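Local structure of L-methionine gamma-lyase (Fusobacterium nucleatum subsp. nucleatum, 6LXU) at residues A55-T60 and T66-E71; K111-C116 and V153-T158; L120-L125 and V132-T137; E264-R269 and V379-V384; P299-A304 and K309-M314. The protein is a pyridoxal-phosphate-dependent enzyme of the Cys/Met metabolism family, belonging to the aminotransferase-like clan and found here as an assembly of four subunits. All coordinates share one frame; numbering follows the deposited sequence.

Contact 1 of 5, residues A55-T60 and T66-E71; sequences AGYIYT and TTTVLE
Tyr57 reaches Thr68 through its hydroxyl, and the pair carries nearly all of the contact. From the loop backbone, CB of Tyr57 is directed at helix 65-78, and the ring follows because CG is turned away from the carbonyl carbon of its own residue (chi1 -67°). Further out, CE1 and CZ each come within 3.7 Å of Thr68 OG1, which lies in the ring plane at its edge. Outside the two segments, Phe38 lies at a shallow angle to the Tyr57 ring and Leu21 touches the same side chain. The loop reaches the second subunit, where Tyr59 OH is hydrogen-bonded to the PLP-modified lysine, as in the shared active sites of this family of PLP-dependent enzymes. At the tip, Tyr57 OH stands 2.8 Å from Thr68 OG1, a hydrogen bond whose proton has a rival acceptor within reach. The bond brings Tyr57 OH to 3.3 Å from Thr68 CB, and the methyl CG2 of Thr68 lies 3.7 Å from OH. Thr68 OG1 is also hydrogen-bonded to Asn64 O, four residues back, just ahead of helix 65-78.

Contact 2 of 5, residues K111-C116 and V153-T158; sequences KTLYGC and VVYLET
Glu157 grips the backbone of Tyr114: its OE1 accepts the N-H of Tyr114 at 2.9 Å. The bond is almost straight at 176° and meets the oxygen on the syn side, somewhat out of the carboxylate plane. The same oxygen lies 3.5 Å from Leu113 CA and 3.6 Å from Tyr114 CB, so the carboxylate rests against the chain just where helix 115-125 starts, with Tyr114 at its N-cap position. Beside it, Leu113 CD2, in one of two deposited conformers, approaches the edge of the Tyr155 ring in its plane, 3.9 Å from CD1. Glu157 covers the distance with CG anti to its backbone N (chi1 -169°) and an extended chain beyond. Tyr155 belongs to strand 151-157, toward whose end Glu157 lies, in the large, mostly parallel sheet of the PLP-dependent fold, between strands 106-110 and 183-187. Further along, water 1 bridges Thr112 OG1, 2.7 Å away in a residue also modelled twice, and Glu157 O at 3.2 Å. In the next shell, backbone hydrogen bonds tie Tyr155 to Val108, Thr109 OG1 is hydrogen-bonded to Tyr155 O, and Ile93 and Ile185 pack on Tyr155. Tyr114 OH is hydrogen-bonded to a methylpentanediol molecule, with Arg61 of the second subunit as a weak partner.

Contact 3 of 5, residues L120-L125 and V132-T137; sequences LMNHGL and VTFVDT
Met121 and Asn122 on helix 115-125 lie against Phe134 and Val132 on strand 131-135, the last two elements of a beta-alpha-beta unit that begins with strand 106-110. Helix and strand run nearly antiparallel, 164° between their directions, with the axes of the short segments 9.1 Å apart. The apolar contacts centre on the Phe134 tip. Met121 CB sits at the ring edge, near its plane, 3.9 Å from CZ, while the rest of the methionine, modelled in two conformers, bends away from the segment. Asn122 CB closes on the same CZ at 3.8 Å. Val132 CG1 covers one face of the Phe134 ring, toward its rim. Phe118, from the preceding helical turn, meets the ring as well, and strand 106-110 offers Thr109 to both Phe134 and Val132. The polar-to-apolar contacts follow. Asn122 OD1 stands 3.5 Å from Phe134 CE2, with the amide turned 74° against the ring; CG lies anti to the asparagine backbone N (chi1 -168°), which brings the amide alongside CE2. The backbone supplies the last kind. In a wider pi-type turn Leu125 N is hydrogen-bonded to Leu120 O, 2.8 Å away, bypassing the carbonyl of Met121. That oxygen, buried here without a polar partner in the model, faces the methyl CG2 of Val132, 3.5 Å away.

Contact 4 of 5, residues E264-R269 and V379-V384; sequences EIRMER and VGLENV
Arg269 and Leu381 mark where the two backbones come nearest, their CA atoms 6.1 Å apart. Segment 264-269 is a regular piece of helix 263-282, with Glu268 N hydrogen-bonded to Glu264 O and Arg269 N to Ile265 O. Segment 379-384 has no regular structure; it carries the chain from strand 374-378 to helix 384-396, before which Asn383 takes the N-cap position. Leu381 reaches across. Its CG points away from its own carbonyl carbon (chi1 -56°), and the two methyls spread over two arginines one helical turn apart. CD1 rests on the aliphatic part of Arg266, 3.7 Å from CG. CD2 goes to the helix backbone, 3.5 Å from Arg266 O, and to Arg269 CB at 3.9 Å. The arginines offer their hydrocarbon stems to the leucine, while their guanidinium groups find polar partners. Arg266 gives NH1 to Tyr213 O, NE to Thr262 OG1 and NH2 to Gly259 O. Arg269, modelled in two conformers, bends at chi2 and chi3; in the conformer described, NH1 donates to water 2 at 2.9 Å, the water lying at the guanidinium edge, in plane. The water is also hydrogen-bonded to Leu381 O at 2.9 Å, bridging the two segments. Arg269 NH2 pairs with Glu268 of the third subunit, and the exchange is reciprocal. Nearby, Asn273 of helix 263-282 is hydrogen-bonded to Gly380 O and Glu382 O, His270 to Val379 O, and Asn383 pairs with Glu264 of the third subunit, so the loop between strand 374-378 and helix 384-396 lies along helix 263-282, beside the third subunit.

Contact 5 of 5, residues P299-A304 and K309-M314; sequences PGYEIA and KDFGAM
Phe311 packs against Tyr301 and Ala304 where helix 301-307 is followed by a loop leading to strand 314-319, in the smaller mixed sheet of this PLP-enzyme fold. The two aromatic residues reach one another by different torsions. Tyr301, in the first turn of the helix, sets CG anti to its backbone N (chi1 163°), and its ring comes nearer the loop than its CB does. Phe311 has CG swung to the far side from its own carbonyl (chi1 -65°), its CB already pointing at the helix. The ring planes are close to parallel, 26° apart, but strongly offset, with little overlap and centroids 5.9 Å from each other; the nearest atoms are Tyr301 CE1 and Phe311 CZ, 3.9 Å apart. One helical turn on from Tyr301, Ala304 directs its CB at the phenylalanine and meets the ring at its edge, in plane, 3.9 Å from CE1. Ala304 N in turn is hydrogen-bonded at 2.9 Å to the O of the N-cap residue Gly300. Tyr292 touches the Phe311 side chain from outside the two segments. Next to Phe311 in the chain, Asp310 uses both carboxylate oxygens: OD2 makes a salt bridge with Arg275 of helix 263-282, and OD1 accepts the backbone N-H of Phe311 at 2.8 Å, on the anti side of the carboxylate.

Overall arrangement
Along the chain, contact 1 comes first, then contact 2 with contact 3 within its span, then contact 4 with contact 5 within its span. Contacts 2 and 3 are close neighbours, centres 8 Å apart: they share helix 115-125 and the seven-stranded sheet, and Met121 CE packs on the Tyr155 ring. Contacts 4 and 5 meet at the ends of two neighbouring strands of the five-stranded sheet, where Val379 N and Ala313 O probably hydrogen-bond; their centres are 17 Å apart. Contact 5 also comes within about 6 Å of contact 2 at the nearest atoms, without touching it. Contact 1 stands apart, 30 Å or more from every other centre. Contacts 1, 2 and 3 touch the second subunit and contact 4 the third, so four of the five contacts lie beside subunit interfaces of the tetramer.

Contact 1 of 5, residues A55-T60 and T66-E71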
# COMPACT_ATOMS: atom_id res chain seq x y z
N ALA A 55 -17.35 -20.17 12.17
CA ALA A 55 -16.46 -19.02 12.23
C ALA A 55 -15.90 -18.73 10.85
O ALA A 55 -15.85 -19.61 10.00
CB ALA A 55 -15.32 -19.26 13.21
N GLY A 56 -15.46 -17.49 10.66
CA GLY A 56 -14.85 -17.06 9.41
C GLY A 56 -15.57 -15.86 8.83
O GLY A 56 -16.56 -15.37 9.40
N TYR A 57 -15.10 -15.45 7.67
CA TYR A 57 -15.41 -14.13 7.13
C TYR A 57 -16.39 -14.19 5.98
O TYR A 57 -16.63 -15.23 5.36
CB TYR A 57 -14.10 -13.42 6.74
CG TYR A 57 -13.27 -13.11 7.98
CD1 TYR A 57 -13.45 -11.92 8.65
CD2 TYR A 57 -12.36 -14.03 8.50
CE1 TYR A 57 -12.74 -11.62 9.80
CE2 TYR A 57 -11.65 -13.74 9.66
CZ TYR A 57 -11.85 -12.54 10.31
OH TYR A 57 -11.16 -12.25 11.46
N ILE A 58 -17.00 -13.03 5.72
CA ILE A 58 -18.02 -12.85 4.68
C ILE A 58 -17.70 -11.66 3.78
O ILE A 58 -17.72 -11.78 2.56
CB ILE A 58 -19.42 -12.70 5.31
CG1 ILE A 58 -19.83 -13.99 6.06
CG2 ILE A 58 -20.45 -12.34 4.24
CD1 ILE A 58 -21.11 -13.84 6.85
N TYR A 59 -17.45 -10.50 4.38
CA TYR A 59 -17.36 -9.25 3.62
C TYR A 59 -16.74 -8.21 4.51
O TYR A 59 -17.08 -8.12 5.69
CB TYR A 59 -18.76 -8.82 3.21
CG TYR A 59 -18.87 -7.62 2.31
CD1 TYR A 59 -18.56 -7.71 0.98
CD2 TYR A 59 -19.36 -6.41 2.79
CE1 TYR A 59 -18.73 -6.63 0.13
CE2 TYR A 59 -19.53 -5.31 1.96
CZ TYR A 59 -19.23 -5.44 0.62
OH TYR A 59 -19.45 -4.41 -0.26
N THR A 60 -15.82 -7.41 3.98
CA THR A 60 -14.98 -6.56 4.82
C THR A 60 -15.74 -5.53 5.64
O THR A 60 -15.30 -5.20 6.73
CB THR A 60 -13.85 -5.96 3.97
OG1 THR A 60 -12.96 -7.04 3.68
CG2 THR A 60 -13.08 -4.84 4.67
N THR A 66 -7.24 -8.85 8.88
CA THR A 66 -6.26 -7.83 9.28
C THR A 66 -6.85 -6.92 10.35
O THR A 66 -6.26 -6.66 11.38
CB THR A 66 -5.77 -7.02 8.06
OG1 THR A 66 -5.32 -7.90 7.04
CG2 THR A 66 -4.68 -6.04 8.47
N THR A 67 -8.07 -6.46 10.10
CA THR A 67 -8.75 -5.57 11.03
C THR A 67 -9.03 -6.26 12.37
O THR A 67 -8.93 -5.62 13.41
CB THR A 67 -10.02 -5.05 10.38
OG1 THR A 67 -9.65 -4.53 9.11
CG2 THR A 67 -10.66 -3.98 11.21
N THR A 68 -9.36 -7.55 12.33
CA THR A 68 -9.58 -8.29 13.57
C THR A 68 -8.37 -8.25 14.50
O THR A 68 -8.52 -8.10 15.72
CB THR A 68 -9.96 -9.74 13.27
OG1 THR A 68 -11.23 -9.73 12.62
CG2 THR A 68 -10.05 -10.59 14.54
N VAL A 69 -7.18 -8.38 13.94
CA VAL A 69 -5.96 -8.30 14.75
C VAL A 69 -5.86 -6.96 15.45
O VAL A 69 -5.58 -6.90 16.64
CB VAL A 69 -4.72 -8.60 13.91
CG1 VAL A 69 -3.44 -8.28 14.67
CG2 VAL A 69 -4.74 -10.05 13.49
N LEU A 70 -6.13 -5.88 14.70
CA LEU A 70 -6.11 -4.56 15.29
C LEU A 70 -7.13 -4.42 16.41
O LEU A 70 -6.85 -3.86 17.47
CB LEU A 70 -6.37 -3.51 14.20
CG LEU A 70 -6.53 -2.07 14.66
CD1 LEU A 70 -5.30 -1.59 15.41
CD2 LEU A 70 -6.81 -1.18 13.46
N GLU A 71 -8.34 -4.90 16.14
CA GLU A 71 -9.41 -4.85 17.13
C GLU A 71 -9.04 -5.59 18.41
O GLU A 71 -9.26 -5.10 19.52
CB GLU A 71 -10.68 -5.43 16.52
CG GLU A 71 -11.26 -4.50 15.46
CD GLU A 71 -12.38 -5.08 14.63
OE1 GLU A 71 -12.56 -6.32 14.60
OE2 GLU A 71 -13.09 -4.28 13.97

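Contact 2 of 5, residues K111-C116 and V153-T158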
# COMPACT_ATOMS: atom_id res chain seq x y z
N LYS A 111 -19.30 20.85 27.68
CA LYS A 111 -19.02 21.80 26.57
C LYS A 111 -17.58 21.71 26.01
O LYS A 111 -17.34 22.03 24.84
CB LYS A 111 -19.39 23.25 26.94
CG LYS A 111 -18.73 23.84 28.18
CD LYS A 111 -19.45 25.10 28.66
CE LYS A 111 -20.76 24.80 29.40
NZ LYS A 111 -20.53 24.31 30.79
N THR A 112 -16.63 21.31 26.86
CA THR A 112 -15.26 21.04 26.42
C THR A 112 -15.15 19.61 25.93
O THR A 112 -14.75 18.69 26.66
CB THR A 112 -14.21 21.23 27.52
OG1 THR A 112 -14.26 20.11 28.40
CG2 THR A 112 -14.42 22.55 28.26
N LEU A 113 -15.55 19.46 24.67
CA LEU A 113 -15.43 18.24 23.93
C LEU A 113 -14.78 18.58 22.63
O LEU A 113 -14.96 19.68 22.10
CB LEU A 113 -16.79 17.68 23.56
CG LEU A 113 -17.71 17.05 24.58
CD1 LEU A 113 -18.90 16.50 23.82
CD2 LEU A 113 -17.00 15.96 25.38
N TYR A 114 -14.10 17.59 22.07
CA TYR A 114 -13.52 17.70 20.74
C TYR A 114 -14.55 18.34 19.79
O TYR A 114 -15.72 17.98 19.80
CB TYR A 114 -13.14 16.30 20.26
CG TYR A 114 -12.60 16.29 18.87
CD1 TYR A 114 -11.37 16.86 18.58
CD2 TYR A 114 -13.33 15.72 17.84
CE1 TYR A 114 -10.88 16.87 17.30
CE2 TYR A 114 -12.85 15.73 16.55
CZ TYR A 114 -11.62 16.29 16.29
OH TYR A 114 -11.15 16.30 15.00
N GLY A 115 -14.10 19.32 19.00
CA GLY A 115 -15.02 20.17 18.27
C GLY A 115 -16.03 19.43 17.39
O GLY A 115 -17.21 19.76 17.38
N CYS A 116 -15.57 18.42 16.66
CA CYS A 116 -16.50 17.71 15.79
C CYS A 116 -17.50 16.89 16.60
O CYS A 116 -18.63 16.69 16.16
CB CYS A 116 -15.77 16.82 14.79
SG CYS A 116 -14.68 17.73 13.68
N VAL A 153 -26.79 8.21 27.74
CA VAL A 153 -25.34 8.33 27.62
C VAL A 153 -24.84 9.48 28.46
O VAL A 153 -25.39 10.58 28.43
CB VAL A 153 -24.92 8.56 26.14
CG1 VAL A 153 -23.46 9.01 26.03
CG2 VAL A 153 -25.17 7.32 25.31
N VAL A 154 -23.77 9.21 29.20
CA VAL A 154 -22.91 10.24 29.75
C VAL A 154 -21.60 10.13 28.98
O VAL A 154 -20.97 9.07 29.00
CB VAL A 154 -22.71 10.08 31.28
CG1 VAL A 154 -21.64 11.01 31.80
CG2 VAL A 154 -24.03 10.34 31.99
N TYR A 155 -21.24 11.18 28.25
CA TYR A 155 -20.10 11.16 27.32
C TYR A 155 -19.02 12.07 27.87
O TYR A 155 -19.29 13.24 28.14
CB TYR A 155 -20.55 11.61 25.94
CG TYR A 155 -19.47 11.49 24.89
CD1 TYR A 155 -18.50 12.45 24.77
CD2 TYR A 155 -19.42 10.40 24.03
CE1 TYR A 155 -17.47 12.33 23.83
CE2 TYR A 155 -18.43 10.27 23.07
CZ TYR A 155 -17.45 11.24 22.97
OH TYR A 155 -16.47 11.11 22.00
N LEU A 156 -17.81 11.53 28.05
CA LEU A 156 -16.73 12.24 28.73
C LEU A 156 -15.44 12.22 27.93
O LEU A 156 -15.21 11.31 27.12
CB LEU A 156 -16.46 11.61 30.10
CG LEU A 156 -17.68 11.45 31.01
CD1 LEU A 156 -17.34 10.59 32.21
CD2 LEU A 156 -18.22 12.80 31.45
N GLU A 157 -14.58 13.17 28.21
CA GLU A 157 -13.30 13.29 27.52
C GLU A 157 -12.30 13.91 28.48
O GLU A 157 -12.57 14.97 29.02
CB GLU A 157 -13.51 14.18 26.29
CG GLU A 157 -12.37 14.22 25.30
CD GLU A 157 -12.68 15.09 24.10
OE1 GLU A 157 -13.86 15.17 23.61
OE2 GLU A 157 -11.71 15.71 23.62
N THR A 158 -11.17 13.25 28.74
CA THR A 158 -10.17 13.76 29.68
C THR A 158 -8.80 13.16 29.37
O THR A 158 -8.71 11.96 29.20
CB THR A 158 -10.55 13.51 31.16
OG1 THR A 158 -9.54 14.06 32.02
CG2 THR A 158 -10.78 12.05 31.48
O HOH W 1 -14.38 17.55 29.27

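Contact 3 of 5, residues L120-L125 and V132-T137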
# COMPACT_ATOMS: atom_id res chain seq x y z
N LEU A 120 -21.52 17.17 16.43
CA LEU A 120 -22.39 16.00 16.34
C LEU A 120 -23.45 16.03 17.44
O LEU A 120 -24.63 15.78 17.18
CB LEU A 120 -21.56 14.71 16.44
CG LEU A 120 -22.34 13.40 16.54
CD1 LEU A 120 -23.26 13.22 15.34
CD2 LEU A 120 -21.36 12.25 16.65
N MET A 121 -23.03 16.34 18.66
CA MET A 121 -23.96 16.40 19.81
C MET A 121 -24.96 17.54 19.66
O MET A 121 -26.18 17.34 19.79
CB MET A 121 -23.19 16.59 21.12
CG MET A 121 -22.32 15.42 21.55
SD MET A 121 -23.25 13.98 22.10
CE MET A 121 -21.91 13.06 22.85
N ASN A 122 -24.46 18.74 19.41
CA ASN A 122 -25.27 19.95 19.47
C ASN A 122 -26.15 20.16 18.25
O ASN A 122 -27.27 20.68 18.39
CB ASN A 122 -24.34 21.15 19.64
CG ASN A 122 -25.08 22.42 20.00
OD1 ASN A 122 -25.93 22.42 20.88
ND2 ASN A 122 -24.72 23.50 19.34
N HIS A 123 -25.66 19.78 17.07
CA HIS A 123 -26.37 20.01 15.81
C HIS A 123 -26.86 18.77 15.08
O HIS A 123 -27.78 18.89 14.26
CB HIS A 123 -25.49 20.84 14.86
CG HIS A 123 -25.28 22.25 15.32
ND1 HIS A 123 -24.03 22.80 15.51
CD2 HIS A 123 -26.17 23.20 15.67
CE1 HIS A 123 -24.16 24.04 15.93
NE2 HIS A 123 -25.45 24.32 16.03
N GLY A 124 -26.24 17.61 15.32
CA GLY A 124 -26.58 16.38 14.62
C GLY A 124 -27.61 15.57 15.36
O GLY A 124 -28.72 15.37 14.88
N LEU A 125 -27.26 15.12 16.56
CA LEU A 125 -28.16 14.29 17.37
C LEU A 125 -29.46 15.04 17.70
O LEU A 125 -30.54 14.43 17.73
CB LEU A 125 -27.50 13.88 18.69
CG LEU A 125 -26.23 13.03 18.70
CD1 LEU A 125 -25.87 12.66 20.13
CD2 LEU A 125 -26.45 11.79 17.86
N VAL A 132 -29.76 16.88 24.45
CA VAL A 132 -28.39 16.93 24.96
C VAL A 132 -28.25 18.09 25.93
O VAL A 132 -28.64 19.21 25.62
CB VAL A 132 -27.35 17.07 23.82
CG1 VAL A 132 -25.93 17.00 24.38
CG2 VAL A 132 -27.56 15.98 22.76
N THR A 133 -27.72 17.80 27.11
CA THR A 133 -27.39 18.81 28.10
C THR A 133 -25.87 18.89 28.24
O THR A 133 -25.21 17.87 28.49
CB THR A 133 -28.00 18.48 29.47
OG1 THR A 133 -29.42 18.34 29.34
CG2 THR A 133 -27.72 19.59 30.48
N PHE A 134 -25.33 20.09 28.08
CA PHE A 134 -23.91 20.36 28.25
C PHE A 134 -23.70 20.97 29.62
O PHE A 134 -24.29 22.01 29.94
CB PHE A 134 -23.43 21.32 27.18
CG PHE A 134 -23.57 20.79 25.78
CD1 PHE A 134 -22.64 19.89 25.27
CD2 PHE A 134 -24.65 21.16 24.99
CE1 PHE A 134 -22.78 19.38 23.99
CE2 PHE A 134 -24.78 20.66 23.70
CZ PHE A 134 -23.85 19.77 23.20
N VAL A 135 -22.86 20.32 30.42
CA VAL A 135 -22.53 20.78 31.77
C VAL A 135 -21.02 20.82 31.96
O VAL A 135 -20.26 20.39 31.08
CB VAL A 135 -23.16 19.87 32.85
CG1 VAL A 135 -24.65 19.71 32.64
CG2 VAL A 135 -22.50 18.49 32.90
N ASP A 136 -20.59 21.34 33.10
CA ASP A 136 -19.20 21.24 33.51
C ASP A 136 -19.03 19.91 34.23
O ASP A 136 -19.39 19.79 35.40
CB ASP A 136 -18.84 22.40 34.44
CG ASP A 136 -17.40 22.37 34.91
OD1 ASP A 136 -16.65 21.44 34.51
OD2 ASP A 136 -17.00 23.27 35.67
N THR A 137 -18.48 18.91 33.53
CA THR A 137 -18.32 17.59 34.14
C THR A 137 -17.19 17.50 35.18
O THR A 137 -17.04 16.46 35.82
CB THR A 137 -18.20 16.46 33.09
OG1 THR A 137 -17.02 16.64 32.29
CG2 THR A 137 -19.43 16.40 32.20

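Contact 4 of 5, residues E264-R269 and V379-V384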
# COMPACT_ATOMS: atom_id res chain seq x y z
N GLU A 264 4.56 1.52 22.93
CA GLU A 264 5.09 1.73 24.27
C GLU A 264 6.25 2.72 24.27
O GLU A 264 6.27 3.67 25.06
CB GLU A 264 5.56 0.41 24.89
CG GLU A 264 6.13 0.58 26.30
CD GLU A 264 6.74 -0.68 26.86
OE1 GLU A 264 7.54 -1.33 26.17
OE2 GLU A 264 6.44 -1.00 28.03
N ILE A 265 7.23 2.49 23.41
CA ILE A 265 8.41 3.34 23.40
C ILE A 265 8.10 4.73 22.87
O ILE A 265 8.72 5.70 23.29
CB ILE A 265 9.63 2.71 22.68
CG1 ILE A 265 9.30 2.22 21.26
CG2 ILE A 265 10.20 1.59 23.55
CD1 ILE A 265 10.53 1.87 20.43
N ARG A 266 7.15 4.85 21.93
CA ARG A 266 6.74 6.17 21.47
C ARG A 266 6.11 6.94 22.62
O ARG A 266 6.47 8.08 22.88
CB ARG A 266 5.77 6.09 20.29
CG ARG A 266 6.44 5.66 18.99
CD ARG A 266 5.53 5.72 17.77
NE ARG A 266 4.41 4.76 17.81
CZ ARG A 266 3.15 5.04 18.15
NH1 ARG A 266 2.79 6.28 18.51
NH2 ARG A 266 2.24 4.08 18.14
N MET A 267 5.15 6.34 23.31
CA MET A 267 4.49 7.06 24.40
C MET A 267 5.47 7.46 25.50
O MET A 267 5.37 8.55 26.06
CB MET A 267 3.32 6.26 24.98
CG MET A 267 2.17 6.03 24.01
SD MET A 267 1.62 7.46 23.07
CE MET A 267 1.12 8.55 24.41
N GLU A 268 6.41 6.56 25.81
CA GLU A 268 7.42 6.87 26.82
C GLU A 268 8.24 8.10 26.42
O GLU A 268 8.45 9.00 27.24
CB GLU A 268 8.33 5.67 27.08
CG GLU A 268 7.64 4.63 27.93
CD GLU A 268 8.41 3.38 28.17
OE1 GLU A 268 9.49 3.22 27.57
OE2 GLU A 268 7.91 2.56 28.98
N ARG A 269 8.67 8.16 25.17
CA ARG A 269 9.47 9.30 24.71
C ARG A 269 8.63 10.56 24.57
O ARG A 269 9.09 11.65 24.91
CB ARG A 269 10.18 8.94 23.41
CG ARG A 269 11.07 10.04 22.83
CD ARG A 269 12.11 10.54 23.81
NE ARG A 269 12.92 9.48 24.40
CZ ARG A 269 14.12 9.08 23.97
NH1 ARG A 269 14.68 9.66 22.92
NH2 ARG A 269 14.76 8.12 24.60
N VAL A 379 3.72 17.36 21.49
CA VAL A 379 5.14 17.07 21.57
C VAL A 379 5.45 15.75 20.85
O VAL A 379 4.84 14.72 21.14
CB VAL A 379 5.59 16.98 23.05
CG1 VAL A 379 7.05 16.57 23.17
CG2 VAL A 379 5.35 18.32 23.76
N GLY A 380 6.41 15.82 19.92
CA GLY A 380 6.84 14.65 19.16
C GLY A 380 8.01 13.93 19.78
O GLY A 380 8.25 14.02 20.99
N LEU A 381 8.72 13.19 18.93
CA LEU A 381 9.79 12.28 19.35
C LEU A 381 11.19 12.78 19.02
O LEU A 381 12.16 12.08 19.24
CB LEU A 381 9.56 10.91 18.70
CG LEU A 381 8.21 10.26 18.96
CD1 LEU A 381 8.10 8.92 18.27
CD2 LEU A 381 7.94 10.12 20.45
N GLU A 382 11.30 14.01 18.53
CA GLU A 382 12.61 14.58 18.25
C GLU A 382 13.42 14.69 19.54
O GLU A 382 12.88 14.62 20.65
CB GLU A 382 12.49 15.97 17.62
CG GLU A 382 11.69 16.01 16.32
CD GLU A 382 10.23 16.35 16.49
OE1 GLU A 382 9.71 16.20 17.63
OE2 GLU A 382 9.60 16.77 15.50
N ASN A 383 14.74 14.85 19.40
CA ASN A 383 15.55 15.07 20.60
C ASN A 383 15.09 16.34 21.29
O ASN A 383 14.88 17.38 20.66
CB ASN A 383 17.02 15.11 20.25
CG ASN A 383 17.48 13.77 19.72
OD1 ASN A 383 17.38 13.51 18.52
ND2 ASN A 383 17.91 12.90 20.62
N VAL A 384 14.87 16.23 22.60
CA VAL A 384 14.20 17.31 23.32
C VAL A 384 15.01 18.61 23.27
O VAL A 384 14.43 19.70 23.24
CB VAL A 384 13.87 16.89 24.76
CG1 VAL A 384 15.10 16.81 25.64
CG2 VAL A 384 12.82 17.82 25.37
O HOH W 2 14.33 11.90 21.11

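Contact 5 of 5, residues P299-A304 and K309-M314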
# COMPACT_ATOMS: atom_id res chain seq x y z
N PRO A 299 -5.75 22.72 37.52
CA PRO A 299 -6.98 22.22 38.13
C PRO A 299 -7.16 20.73 37.88
O PRO A 299 -6.91 20.25 36.76
CB PRO A 299 -8.09 23.02 37.43
CG PRO A 299 -7.42 24.22 36.89
CD PRO A 299 -6.04 23.75 36.51
N GLY A 300 -7.55 20.00 38.91
CA GLY A 300 -7.71 18.56 38.79
C GLY A 300 -6.41 17.78 38.78
O GLY A 300 -6.42 16.60 38.42
N TYR A 301 -5.30 18.40 39.22
CA TYR A 301 -4.02 17.69 39.25
C TYR A 301 -4.14 16.37 40.03
O TYR A 301 -3.63 15.34 39.61
CB TYR A 301 -2.94 18.59 39.87
CG TYR A 301 -1.71 17.83 40.32
CD1 TYR A 301 -0.78 17.34 39.39
CD2 TYR A 301 -1.45 17.60 41.68
CE1 TYR A 301 0.33 16.64 39.80
CE2 TYR A 301 -0.33 16.89 42.09
CZ TYR A 301 0.55 16.42 41.15
OH TYR A 301 1.67 15.72 41.54
N GLU A 302 -4.82 16.43 41.18
CA GLU A 302 -4.92 15.24 42.03
C GLU A 302 -5.74 14.13 41.38
O GLU A 302 -5.43 12.96 41.56
CB GLU A 302 -5.46 15.60 43.42
CG GLU A 302 -4.56 16.52 44.24
CD GLU A 302 -3.23 15.91 44.67
OE1 GLU A 302 -3.04 14.68 44.62
OE2 GLU A 302 -2.34 16.70 45.07
N ILE A 303 -6.75 14.51 40.60
CA ILE A 303 -7.54 13.53 39.83
C ILE A 303 -6.66 12.90 38.74
O ILE A 303 -6.64 11.69 38.55
CB ILE A 303 -8.79 14.18 39.21
CG1 ILE A 303 -9.77 14.62 40.32
CG2 ILE A 303 -9.48 13.23 38.25
CD1 ILE A 303 -10.79 15.64 39.88
N ALA A 304 -5.91 13.74 38.02
CA ALA A 304 -4.99 13.24 37.00
C ALA A 304 -3.99 12.26 37.59
O ALA A 304 -3.73 11.21 37.01
CB ALA A 304 -4.26 14.40 36.32
N LYS A 309 -1.33 7.25 34.49
CA LYS A 309 0.01 6.75 34.83
C LYS A 309 1.11 7.73 34.47
O LYS A 309 2.19 7.67 35.05
CB LYS A 309 0.27 5.41 34.16
CG LYS A 309 -0.66 4.31 34.62
CD LYS A 309 -0.31 3.02 33.90
CE LYS A 309 -1.23 1.87 34.26
NZ LYS A 309 -0.85 0.64 33.51
N ASP A 310 0.85 8.59 33.49
CA ASP A 310 1.72 9.71 33.17
C ASP A 310 0.79 10.81 32.67
O ASP A 310 -0.39 10.56 32.43
CB ASP A 310 2.78 9.31 32.13
CG ASP A 310 4.03 10.17 32.19
OD1 ASP A 310 3.98 11.30 32.74
OD2 ASP A 310 5.08 9.72 31.70
N PHE A 311 1.32 12.02 32.54
CA PHE A 311 0.49 13.21 32.40
C PHE A 311 0.34 13.72 30.97
O PHE A 311 -0.27 14.76 30.76
CB PHE A 311 1.03 14.32 33.30
CG PHE A 311 0.93 14.00 34.77
CD1 PHE A 311 -0.30 14.01 35.42
CD2 PHE A 311 2.07 13.75 35.53
CE1 PHE A 311 -0.40 13.75 36.78
CE2 PHE A 311 1.98 13.49 36.90
CZ PHE A 311 0.75 13.49 37.52
N GLY A 312 0.85 12.96 30.01
CA GLY A 312 0.59 13.19 28.60
C GLY A 312 1.64 13.98 27.87
O GLY A 312 2.62 14.46 28.45
N ALA A 313 1.43 14.10 26.57
CA ALA A 313 2.37 14.79 25.71
C ALA A 313 1.74 15.96 24.97
O ALA A 313 2.35 16.51 24.05
CB ALA A 313 3.01 13.80 24.77
N MET A 314 0.53 16.35 25.39
CA MET A 314 -0.08 17.60 24.95
C MET A 314 0.23 18.68 25.97
O MET A 314 0.20 18.43 27.19
CB MET A 314 -1.58 17.44 24.82
CG MET A 314 -1.98 16.46 23.72
SD MET A 314 -1.39 16.86 22.07
CE MET A 314 -2.09 18.49 21.78